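Local atomic coordinates of alpha-n-acetylglucosaminidase family protein (Clostridium perfringens, PDB entry 4A41), a protein that binds galactose through this family 32 carbohydrate-binding module of an enzyme that probably cleaves alpha-linked N-acetylglucosamine from glycans. Residues Ala24-Gln27 / Gly28-Lys31. Sequence-based numbering, arbitrary orientation.
Sequences ALPQ and GNMK
M30 reaches back along the chain to L25: its methyl CE lies 3.7 Å from L25 CB, the one apolar side-chain contact between 24-27 and 28-31. The thioether gets there because CG stands anti to the carbonyl carbon (chi1 -54°) and the chain runs extended beyond it, taking SD past Q27 CA at 4.1 Å. Along the way CG passes P26 O at 3.6 Å. On the exposed flank, N29 turns its amide nitrogen to the proline ring, ND2 lying 3.8 Å from P26 CB. Two successive i to i+3 backbone bonds, N29 N to P26 O (3.3 Å, 154° at the hydrogen) and M30 N to Q27 O (3.1 Å, 159°), identify a short 3-10 turn; helical phi/psi values at Q27 and G28 agree with this. Q27 O also accepts from a water, at 2.8 Å, that donates to M30 O as well, so the solvent molecule bridges the end of the turn where the chain passes into strand 31-34. That strand is an outer member of the five-stranded sheet in the beta-sandwich of this F5/8 type C (CBM32) module, and K31 pairs through its backbone with E76. Beneath the turn, buried M30 packs on L75 and L77 of the neighbouring strand 71-77 and on I51, while L25 touches L77 and V159. The Q27 side chain runs extended beyond CG, and NE2 is hydrogen-bonded to L157 O and E156 OE1. E156 belongs to the calcium site, so Q27, whose side chain lies about 7 Å from the ion, is probably a second-shell residue there.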
loop_
_atom_site.group_PDB
_atom_site.type_symbol
_atom_site.label_atom_id
_atom_site.label_comp_id
_atom_site.label_asym_id
_atom_site.label_seq_id
_atom_site.Cartn_x
_atom_site.Cartn_y
_atom_site.Cartn_z
ATOM N N ALA A 24 12.916 -7.783 4.209
ATOM C CA ALA A 24 12.275 -6.511 3.900
ATOM C C ALA A 24 13.295 -5.463 3.476
ATOM O O ALA A 24 14.305 -5.216 4.167
ATOM C CB ALA A 24 11.435 -6.015 5.077
ATOM N N LEU A 25 13.026 -4.832 2.336
ATOM C CA LEU A 25 13.810 -3.690 1.911
ATOM C C LEU A 25 13.641 -2.544 2.897
ATOM O O LEU A 25 12.538 -2.352 3.439
ATOM C CB LEU A 25 13.400 -3.256 0.511
ATOM C CG LEU A 25 13.739 -4.275 -0.566
ATOM C CD1 LEU A 25 12.939 -3.926 -1.835
ATOM C CD2 LEU A 25 15.266 -4.234 -0.816
ATOM N N PRO A 26 14.712 -1.779 3.143
ATOM C CA PRO A 26 14.615 -0.662 4.100
ATOM C C PRO A 26 13.593 0.381 3.665
ATOM O O PRO A 26 13.675 0.934 2.553
ATOM C CB PRO A 26 16.036 -0.080 4.132
ATOM C CG PRO A 26 16.913 -1.159 3.570
ATOM C CD PRO A 26 16.085 -1.986 2.638
ATOM N N GLN A 27 12.641 0.672 4.546
ATOM C CA GLN A 27 11.579 1.629 4.219
ATOM C C GLN A 27 12.113 3.070 4.057
ATOM O O GLN A 27 11.536 3.868 3.329
ATOM C CB GLN A 27 10.476 1.604 5.286
ATOM C CG GLN A 27 9.637 0.333 5.297
ATOM C CD GLN A 27 8.597 0.391 6.403
ATOM O OE1 GLN A 27 8.881 0.819 7.529
ATOM N NE2 GLN A 27 7.384 0.018 6.080
ATOM N N GLY A 28 13.231 3.382 4.737
ATOM C CA GLY A 28 13.774 4.740 4.687
ATOM C C GLY A 28 14.435 5.085 3.372
ATOM O O GLY A 28 14.667 6.263 3.081
ATOM N N ASN A 29 14.627 4.059 2.541
ATOM C CA ASN A 29 15.144 4.277 1.195
ATOM C C ASN A 29 14.041 4.418 0.135
ATOM O O ASN A 29 14.353 4.608 -1.057
ATOM C CB ASN A 29 16.101 3.154 0.781
ATOM C CG ASN A 29 17.415 3.232 1.537
ATOM O OD1 ASN A 29 17.795 4.309 2.022
ATOM N ND2 ASN A 29 18.054 2.099 1.717
ATOM N N MET A 30 12.786 4.301 0.560
ATOM C CA MET A 30 11.646 4.348 -0.360
ATOM C C MET A 30 11.013 5.725 -0.342
ATOM O O MET A 30 11.228 6.535 0.589
ATOM C CB MET A 30 10.589 3.324 0.042
ATOM C CG MET A 30 11.116 1.900 0.172
ATOM S SD MET A 30 9.763 0.785 0.602
ATOM C CE MET A 30 10.671 -0.758 0.646
ATOM N N LYS A 31 10.216 5.982 -1.370
ATOM C CA LYS A 31 9.364 7.161 -1.404
ATOM C C LYS A 31 7.956 6.689 -1.761
ATOM O O LYS A 31 7.760 5.957 -2.733
ATOM C CB LYS A 31 9.883 8.203 -2.402
ATOM C CG LYS A 31 11.293 8.705 -2.094
ATOM C CD LYS A 31 11.657 9.891 -2.968
ATOM C CE LYS A 31 12.788 10.703 -2.326
HETATM O O HOH W 1 11.063 6.596 3.403
#